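Local coordinates for protein immunoreactive 84kD antigen PG93 (Porphyromonas gingivalis, PDB 5M11) that serves as an essential surface component of the type-IX secretion system, by which the bacterium exports proteins, and binds zinc and calcium ions, at residues 146-151 / 164-169; 158-163 / 171-176; 554-559 / 569-574. All blocks are in the same frame, centred on the assembly; numbering follows the deposited sequence.

Contact 1 of 3, residues 146-151 / 164-169; sequences KGTKVT and LKEGQL
Thr151 meets Leu164 through backbone and side chain together. Thr151 N lies 2.8 Å from Leu164 O, but the N-H...O angle of 121° makes this a weak, strongly bent hydrogen bond. Beside it, Thr151 CG2 reaches Leu164 CD2 at 3.6 Å, a methyl-to-methyl contact between two side chains that slant across each other. The torsion explains the choice of branch: with chi1 at -64°, the methyl of Thr151 stands opposite its own N and faces the leucine, while OG1 is turned toward the backbone N.

One residue back, Val150 CG2 packs on Lys165 CB at 4.1 Å, and the same CB lies 3.6 Å from Lys149 O. That carbonyl has no direct bond to Glu166 N; a water spans the gap, donating to Lys149 O at 2.6 Å and accepting from Glu166 N at 2.8 Å, with Thr151 OG1 as a third, longer partner. Farther out, Thr148 CG2 touches Glu166 OE2 at 3.7 Å, the two side chains meeting roughly at right angles.

What positions Glu166 is the type I' turn from Lys165 to Gln168, closed by backbone bonds between those two residues in both directions. Thr148 to Val150 thus flank the tip of a tight hairpin. Around them, Val150 also bonds to Gly126 and packs on Met163, and Leu164 continues the pairing with Asp152 and lays its side chain on Val196 and Leu199. The contact therefore sits where strands 150-155 and 160-165 begin to separate, between strand 121-126 and strand 196-202 of a propeller.

Contact 2 of 3, residues 158-163 / 171-176; sequences NDRLLM and IGKETD
Three backbone hydrogen bonds join Asp159 and Leu161 to Gly172 and Glu174. Glu174 N gives the straight one, to Asp159 O at 2.7 Å with an N-H...O angle of 180°. Leu161 and Gly172 bond to each other in both directions, Leu161 N to Gly172 O at 2.7 Å and Gly172 N to Leu161 O at 2.9 Å, as an antiparallel hydrogen-bonded pair should. The flanking non-hydrogen-bonded pairs, Arg160 with Lys173 and Leu162 with Ile171, add CA-H...O contacts, among them Ile171 CA to Leu161 O at 3.3 Å.

Side chains divide between the two faces. On that of Arg160, Leu162, Ile171 and Lys173, the arginine and lysine run alongside one another in the same direction, and Arg160 CD meets Lys173 CE at 3.7 Å. Farther along, Leu162 CD1 touches Ile171 CD1 at 3.8 Å; chi1 of -169° sets Ile171 CG1 opposite the backbone N, and CD1 beyond it meets the leucine. On the other face, Leu161 CD2 packs against the carboxylate end of Glu174, whose OE1 is hydrogen-bonded to Tyr123.

Asp159 OD1 comes within 4.2 Å of Glu174 OE1, the carboxylate planes 79° apart. Two acids so close would probably disfavour each other's ionisation, an effect that the Tyr123 hydroxyl and a weak, long ion pair from Lys155 to Asp159 could offset. The chemistry thus implies a division of labour: main-chain bonds fix the register of the hairpin, methyl groups pack toward its buried part, and the charged side chains gather at its more exposed end, where Arg160 and Lys173 touch through their aliphatic stems.

Contact 3 of 3, residues 554-559 / 569-574; sequences GVYNAA and IAVRPV
Val571 CG2 approaches the ring of Tyr556 on an oblique path, coming to 4.2 Å from Tyr556 CD2 in an apolar touch. At the edge of the ring, in its plane, lies Gly554 O, two residues back along the tyrosine's own chain. With chi1 at -80°, the ring stands opposite the tyrosine's own carbonyl carbon, and the side chain of Tyr556 also touches Trp545 of the neighbouring strand 544-548.

The backbone supplies the firmer link. Val571 N donates to Gly554 O at 2.9 Å, from 39° above the carbonyl plane, and Gly554 N returns a bond to Val571 O at 3.1 Å. Gly554 and Val571 therefore form an antiparallel hydrogen-bonded pair. Beyond it the strands part: Val555 CG1 lies against Ile569 O at 3.5 Å, while Tyr556 N is 4.3 Å from that same oxygen. Val555 fills the opposite face of the sheet from Val571, resting on Phe520 and Met546.

Strands 551-555 and 570-575 are neighbours in a five-stranded antiparallel sheet whose strands follow chain order. Such an up-and-down meander is consistent with a beta-propeller blade, here with a short fifth strand, 582-583, at its edge; a loop of more than ten residues connects the two strands.

Contacts 1 and 2 belong to one four-stranded sheet, share strands 160-165 and 168-173, and meet directly where Leu169 CD1 packs on Leu162 CG. Contact 3 lies in another sheet on the opposite side of the chain's centre, about 59 Å from contact 1 and 70 Å from contact 2, centre to centre. All three are partly buried. Contact 2 covers the largest surface, 532 Å², with three direct backbone bonds; contact 3 has two and covers 225 Å². Contact 1, with 291 Å², relies on one weak bond and a water where its strands diverge. Charged side chains mark the outer parts of contacts 1 and 2, whereas the side chains meeting in contact 3 are mainly apolar.

Contact 1 of 3, residues 146-151 / 164-169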
loop_
_atom_site.group_PDB
_atom_site.type_symbol
_atom_site.label_atom_id
_atom_site.label_comp_id
_atom_site.label_asym_id
_atom_site.label_seq_id
_atom_site.Cartn_x
_atom_site.Cartn_y
_atom_site.Cartn_z
ATOM N N LYS A 146 11.363 24.494 18.333
ATOM C CA LYS A 146 10.657 24.412 17.049
ATOM C C LYS A 146 11.640 24.346 15.893
ATOM O O LYS A 146 12.520 25.198 15.809
ATOM C CB LYS A 146 9.727 25.611 16.890
ATOM C CG LYS A 146 8.430 25.291 16.170
ATOM C CD LYS A 146 7.435 26.465 16.196
ATOM C CE LYS A 146 6.588 26.553 17.454
ATOM N NZ LYS A 146 5.573 27.642 17.361
ATOM N N GLY A 147 11.543 23.288 15.085
ATOM C CA GLY A 147 12.394 23.052 13.924
ATOM C C GLY A 147 13.809 22.583 14.190
ATOM O O GLY A 147 14.673 22.724 13.324
ATOM N N THR A 148 14.067 21.999 15.350
ATOM C CA THR A 148 15.383 21.485 15.716
ATOM C C THR A 148 15.211 20.065 16.195
ATOM O O THR A 148 14.323 19.808 17.008
ATOM C CB THR A 148 16.031 22.382 16.790
ATOM O OG1 THR A 148 16.027 23.728 16.318
ATOM C CG2 THR A 148 17.451 21.941 17.191
ATOM N N LYS A 149 16.059 19.140 15.713
ATOM C CA LYS A 149 15.980 17.754 16.144
ATOM C C LYS A 149 16.242 17.720 17.639
ATOM O O LYS A 149 17.237 18.287 18.077
ATOM C CB LYS A 149 16.982 16.861 15.368
ATOM C CG LYS A 149 16.843 15.369 15.666
ATOM C CD LYS A 149 17.823 14.522 14.913
ATOM C CE LYS A 149 18.151 13.233 15.641
ATOM N NZ LYS A 149 18.999 13.461 16.849
ATOM N N VAL A 150 15.278 17.171 18.413
ATOM C CA VAL A 150 15.325 16.929 19.861
ATOM C C VAL A 150 15.445 15.402 20.018
ATOM O O VAL A 150 14.503 14.669 19.741
ATOM C CB VAL A 150 14.125 17.529 20.643
ATOM C CG1 VAL A 150 14.095 17.022 22.088
ATOM C CG2 VAL A 150 14.162 19.049 20.610
ATOM N N THR A 151 16.620 14.939 20.410
ATOM C CA THR A 151 17.003 13.544 20.569
ATOM C C THR A 151 16.122 12.773 21.602
ATOM O O THR A 151 15.763 11.626 21.320
ATOM C CB THR A 151 18.487 13.535 20.909
ATOM O OG1 THR A 151 19.177 14.077 19.778
ATOM C CG2 THR A 151 19.022 12.159 21.250
ATOM N N LEU A 164 17.175 16.704 25.492
ATOM C CA LEU A 164 18.473 16.450 24.898
ATOM C C LEU A 164 18.421 16.877 23.433
ATOM O O LEU A 164 17.685 16.265 22.659
ATOM C CB LEU A 164 18.841 14.968 25.062
ATOM C CG LEU A 164 20.154 14.462 24.475
ATOM C CD1 LEU A 164 21.382 15.022 25.215
ATOM C CD2 LEU A 164 20.195 12.975 24.568
ATOM N N LYS A 165 19.098 17.989 23.083
ATOM C CA LYS A 165 19.157 18.444 21.703
ATOM C C LYS A 165 20.580 18.858 21.396
ATOM O O LYS A 165 21.284 19.410 22.259
ATOM C CB LYS A 165 18.134 19.545 21.348
ATOM C CG LYS A 165 18.388 20.950 21.894
ATOM C CD LYS A 165 17.480 22.014 21.245
ATOM C CE LYS A 165 17.719 23.425 21.762
ATOM N NZ LYS A 165 19.046 23.991 21.368
ATOM N N GLU A 166 21.025 18.514 20.172
ATOM C CA GLU A 166 22.357 18.764 19.647
ATOM C C GLU A 166 23.458 18.439 20.704
ATOM O O GLU A 166 24.352 19.245 20.930
ATOM C CB GLU A 166 22.472 20.215 19.152
ATOM C CG GLU A 166 21.513 20.616 18.045
ATOM C CD GLU A 166 21.332 22.117 17.881
ATOM O OE1 GLU A 166 21.426 22.847 18.896
ATOM O OE2 GLU A 166 21.036 22.557 16.745
ATOM N N GLY A 167 23.382 17.276 21.341
ATOM C CA GLY A 167 24.397 16.849 22.306
ATOM C C GLY A 167 24.489 17.634 23.605
ATOM O O GLY A 167 25.497 17.558 24.316
ATOM N N GLN A 168 23.427 18.362 23.939
ATOM C CA GLN A 168 23.351 19.140 25.154
ATOM C C GLN A 168 22.147 18.731 25.992
ATOM O O GLN A 168 21.057 18.507 25.458
ATOM C CB GLN A 168 23.248 20.616 24.799
ATOM C CG GLN A 168 24.569 21.335 24.751
ATOM C CD GLN A 168 24.379 22.800 24.447
ATOM O OE1 GLN A 168 23.523 23.199 23.644
ATOM N NE2 GLN A 168 25.207 23.634 25.052
ATOM N N LEU A 169 22.319 18.676 27.300
ATOM C CA LEU A 169 21.173 18.381 28.133
ATOM C C LEU A 169 20.638 19.700 28.741
ATOM O O LEU A 169 21.407 20.451 29.351
ATOM C CB LEU A 169 21.542 17.349 29.209
ATOM C CG LEU A 169 20.394 16.805 30.039
ATOM C CD1 LEU A 169 19.409 16.042 29.178
ATOM C CD2 LEU A 169 20.903 15.927 31.162
HETATM O O HOH W 1 19.494 17.019 18.439
#

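Contact 2 of 3, residues 158-163 / 171-176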
loop_
_atom_site.group_PDB
_atom_site.type_symbol
_atom_site.label_atom_id
_atom_site.label_comp_id
_atom_site.label_asym_id
_atom_site.label_seq_id
_atom_site.Cartn_x
_atom_site.Cartn_y
_atom_site.Cartn_z
ATOM N N ASN A 158 8.856 18.446 40.502
ATOM C CA ASN A 158 8.601 19.887 40.564
ATOM C C ASN A 158 8.542 20.536 39.163
ATOM O O ASN A 158 9.313 21.455 38.855
ATOM C CB ASN A 158 9.653 20.589 41.466
ATOM C CG ASN A 158 9.988 19.826 42.734
ATOM O OD1 ASN A 158 11.126 19.359 42.916
ATOM N ND2 ASN A 158 8.994 19.651 43.622
ATOM N N ASP A 159 7.619 20.017 38.327
ATOM C CA ASP A 159 7.311 20.470 36.974
ATOM C C ASP A 159 8.576 20.709 36.079
ATOM O O ASP A 159 8.528 21.551 35.168
ATOM C CB ASP A 159 6.438 21.754 37.041
ATOM C CG ASP A 159 4.930 21.536 36.856
ATOM O OD1 ASP A 159 4.541 20.711 35.977
ATOM O OD2 ASP A 159 4.133 22.240 37.544
ATOM N N ARG A 160 9.686 19.974 36.330
ATOM C CA ARG A 160 10.919 20.129 35.558
ATOM C C ARG A 160 10.937 19.190 34.356
ATOM O O ARG A 160 10.492 18.043 34.440
ATOM C CB ARG A 160 12.144 19.899 36.416
ATOM C CG ARG A 160 12.548 21.104 37.252
ATOM C CD ARG A 160 12.920 20.699 38.676
ATOM N NE ARG A 160 13.563 19.382 38.726
ATOM C CZ ARG A 160 13.609 18.602 39.798
ATOM N NH1 ARG A 160 13.037 18.988 40.931
ATOM N NH2 ARG A 160 14.212 17.424 39.743
ATOM N N LEU A 161 11.425 19.690 33.238
ATOM C CA LEU A 161 11.461 18.980 31.989
ATOM C C LEU A 161 12.900 18.906 31.496
ATOM O O LEU A 161 13.653 19.887 31.564
ATOM C CB LEU A 161 10.562 19.763 31.032
ATOM C CG LEU A 161 9.960 19.066 29.831
ATOM C CD1 LEU A 161 8.971 18.010 30.261
ATOM C CD2 LEU A 161 9.249 20.097 28.960
ATOM N N LEU A 162 13.293 17.735 31.032
ATOM C CA LEU A 162 14.646 17.460 30.576
ATOM C C LEU A 162 14.664 17.214 29.066
ATOM O O LEU A 162 13.878 16.423 28.550
ATOM C CB LEU A 162 15.155 16.259 31.365
ATOM C CG LEU A 162 16.599 16.242 31.777
ATOM C CD1 LEU A 162 17.003 17.520 32.512
ATOM C CD2 LEU A 162 16.849 15.057 32.642
ATOM N N MET A 163 15.519 17.916 28.363
ATOM C CA MET A 163 15.565 17.866 26.903
ATOM C C MET A 163 16.998 17.656 26.413
ATOM O O MET A 163 17.919 18.347 26.863
ATOM C CB MET A 163 14.959 19.183 26.323
ATOM C CG MET A 163 15.309 19.521 24.872
ATOM S SD MET A 163 14.203 20.844 24.241
ATOM C CE MET A 163 15.257 22.204 24.387
ATOM N N ILE A 171 17.515 21.661 31.179
ATOM C CA ILE A 171 16.472 21.534 32.209
ATOM C C ILE A 171 15.623 22.810 32.185
ATOM O O ILE A 171 16.165 23.911 32.023
ATOM C CB ILE A 171 17.016 21.223 33.615
ATOM C CG1 ILE A 171 15.893 20.841 34.585
ATOM C CG2 ILE A 171 17.901 22.339 34.167
ATOM C CD1 ILE A 171 16.273 19.683 35.545
ATOM N N GLY A 172 14.314 22.657 32.296
ATOM C CA GLY A 172 13.428 23.805 32.301
ATOM C C GLY A 172 12.174 23.530 33.077
ATOM O O GLY A 172 11.716 22.385 33.082
ATOM N N LYS A 173 11.602 24.567 33.729
ATOM C CA LYS A 173 10.362 24.403 34.499
ATOM C C LYS A 173 9.197 24.699 33.621
ATOM O O LYS A 173 9.132 25.767 33.010
ATOM C CB LYS A 173 10.318 25.266 35.774
ATOM C CG LYS A 173 11.157 24.649 36.885
ATOM C CD LYS A 173 10.483 24.692 38.251
ATOM C CE LYS A 173 11.279 23.941 39.305
ATOM N NZ LYS A 173 12.681 24.418 39.438
ATOM N N GLU A 174 8.243 23.763 33.584
ATOM C CA GLU A 174 7.055 23.869 32.742
ATOM C C GLU A 174 6.248 25.128 33.027
ATOM O O GLU A 174 5.651 25.691 32.090
ATOM C CB GLU A 174 6.219 22.626 32.875
ATOM C CG GLU A 174 6.850 21.517 32.064
ATOM C CD GLU A 174 5.856 20.639 31.353
ATOM O OE1 GLU A 174 5.365 19.695 32.007
ATOM O OE2 GLU A 174 5.525 20.922 30.178
ATOM N N THR A 175 6.349 25.649 34.265
ATOM C CA THR A 175 5.658 26.877 34.645
ATOM C C THR A 175 6.325 28.142 33.989
ATOM O O THR A 175 5.720 29.224 34.015
ATOM C CB THR A 175 5.520 26.997 36.174
ATOM O OG1 THR A 175 6.785 27.325 36.767
ATOM C CG2 THR A 175 4.877 25.749 36.810
ATOM N N ASP A 176 7.529 28.004 33.384
ATOM C CA ASP A 176 8.126 29.149 32.705
ATOM C C ASP A 176 7.827 29.040 31.202
ATOM O O ASP A 176 7.193 28.070 30.773
ATOM C CB ASP A 176 9.617 29.274 33.013
ATOM C CG ASP A 176 9.972 29.181 34.495
ATOM O OD1 ASP A 176 9.054 29.289 35.337
ATOM O OD2 ASP A 176 11.164 28.973 34.811
#

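Contact 3 of 3, residues 554-559 / 569-574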
loop_
_atom_site.group_PDB
_atom_site.type_symbol
_atom_site.label_atom_id
_atom_site.label_comp_id
_atom_site.label_asym_id
_atom_site.label_seq_id
_atom_site.Cartn_x
_atom_site.Cartn_y
_atom_site.Cartn_z
ATOM N N GLY A 554 -5.827 4.758 -27.648
ATOM C CA GLY A 554 -6.134 3.436 -28.186
ATOM C C GLY A 554 -6.065 3.241 -29.693
ATOM O O GLY A 554 -6.468 4.113 -30.485
ATOM N N VAL A 555 -5.565 2.052 -30.091
ATOM C CA VAL A 555 -5.463 1.623 -31.480
ATOM C C VAL A 555 -6.694 0.765 -31.773
ATOM O O VAL A 555 -6.878 -0.271 -31.133
ATOM C CB VAL A 555 -4.134 0.873 -31.790
ATOM C CG1 VAL A 555 -4.031 0.524 -33.276
ATOM C CG2 VAL A 555 -2.925 1.686 -31.351
ATOM N N TYR A 556 -7.539 1.196 -32.721
ATOM C CA TYR A 556 -8.718 0.421 -33.105
ATOM C C TYR A 556 -8.271 -0.746 -34.041
ATOM O O TYR A 556 -7.176 -0.687 -34.622
ATOM C CB TYR A 556 -9.767 1.350 -33.739
ATOM C CG TYR A 556 -10.568 2.111 -32.704
ATOM C CD1 TYR A 556 -11.942 1.921 -32.577
ATOM C CD2 TYR A 556 -9.945 2.982 -31.807
ATOM C CE1 TYR A 556 -12.681 2.599 -31.603
ATOM C CE2 TYR A 556 -10.671 3.653 -30.822
ATOM C CZ TYR A 556 -12.037 3.457 -30.721
ATOM O OH TYR A 556 -12.746 4.109 -29.743
ATOM N N ASN A 557 -9.087 -1.830 -34.112
ATOM C CA ASN A 557 -8.836 -3.046 -34.921
ATOM C C ASN A 557 -7.339 -3.425 -34.832
ATOM O O ASN A 557 -6.598 -3.373 -35.829
ATOM C CB ASN A 557 -9.321 -2.866 -36.385
ATOM C CG ASN A 557 -8.922 -3.982 -37.340
ATOM O OD1 ASN A 557 -8.865 -5.174 -36.980
ATOM N ND2 ASN A 557 -8.555 -3.606 -38.563
ATOM N N ALA A 558 -6.897 -3.742 -33.595
ATOM C CA ALA A 558 -5.508 -4.067 -33.259
ATOM C C ALA A 558 -5.013 -5.355 -33.951
ATOM O O ALA A 558 -3.827 -5.452 -34.266
ATOM C CB ALA A 558 -5.361 -4.179 -31.759
ATOM N N ALA A 559 -5.930 -6.307 -34.219
ATOM C CA ALA A 559 -5.685 -7.592 -34.885
ATOM C C ALA A 559 -5.117 -7.445 -36.341
ATOM O O ALA A 559 -4.402 -8.340 -36.830
ATOM C CB ALA A 559 -6.975 -8.396 -34.914
ATOM N N ILE A 569 -2.648 3.841 -36.278
ATOM C CA ILE A 569 -3.256 5.077 -35.809
ATOM C C ILE A 569 -3.783 4.865 -34.376
ATOM O O ILE A 569 -4.550 3.929 -34.105
ATOM C CB ILE A 569 -4.358 5.589 -36.775
ATOM C CG1 ILE A 569 -3.798 5.813 -38.199
ATOM C CG2 ILE A 569 -5.030 6.861 -36.231
ATOM C CD1 ILE A 569 -4.768 5.519 -39.339
ATOM N N ALA A 570 -3.316 5.754 -33.467
ATOM C CA ALA A 570 -3.674 5.883 -32.053
ATOM C C ALA A 570 -4.631 7.033 -31.897
ATOM O O ALA A 570 -4.416 8.096 -32.484
ATOM C CB ALA A 570 -2.432 6.124 -31.213
ATOM N N VAL A 571 -5.711 6.812 -31.148
ATOM C CA VAL A 571 -6.740 7.825 -30.897
ATOM C C VAL A 571 -6.611 8.329 -29.458
ATOM O O VAL A 571 -6.766 7.540 -28.510
ATOM C CB VAL A 571 -8.178 7.293 -31.178
ATOM C CG1 VAL A 571 -9.235 8.347 -30.852
ATOM C CG2 VAL A 571 -8.333 6.789 -32.611
ATOM N N ARG A 572 -6.323 9.640 -29.299
ATOM C CA ARG A 572 -6.266 10.286 -27.981
ATOM C C ARG A 572 -7.691 10.737 -27.657
ATOM O O ARG A 572 -8.271 11.506 -28.435
ATOM C CB ARG A 572 -5.258 11.442 -27.920
ATOM C CG ARG A 572 -3.813 10.989 -27.918
ATOM C CD ARG A 572 -2.875 12.156 -27.712
ATOM N NE ARG A 572 -2.700 12.453 -26.290
ATOM C CZ ARG A 572 -1.794 13.296 -25.807
ATOM N NH1 ARG A 572 -0.968 13.939 -26.625
ATOM N NH2 ARG A 572 -1.701 13.496 -24.500
ATOM N N PRO A 573 -8.314 10.171 -26.594
ATOM C CA PRO A 573 -9.715 10.501 -26.297
ATOM C C PRO A 573 -9.920 11.987 -26.048
ATOM O O PRO A 573 -9.062 12.646 -25.459
ATOM C CB PRO A 573 -10.019 9.672 -25.042
ATOM C CG PRO A 573 -9.014 8.604 -25.030
ATOM C CD PRO A 573 -7.780 9.214 -25.605
ATOM N N VAL A 574 -11.045 12.511 -26.544
ATOM C CA VAL A 574 -11.409 13.921 -26.425
ATOM C C VAL A 574 -12.671 14.036 -25.549
ATOM O O VAL A 574 -13.691 13.403 -25.843
ATOM C CB VAL A 574 -11.579 14.562 -27.828
ATOM C CG1 VAL A 574 -12.143 15.970 -27.738
ATOM C CG2 VAL A 574 -10.256 14.571 -28.584
#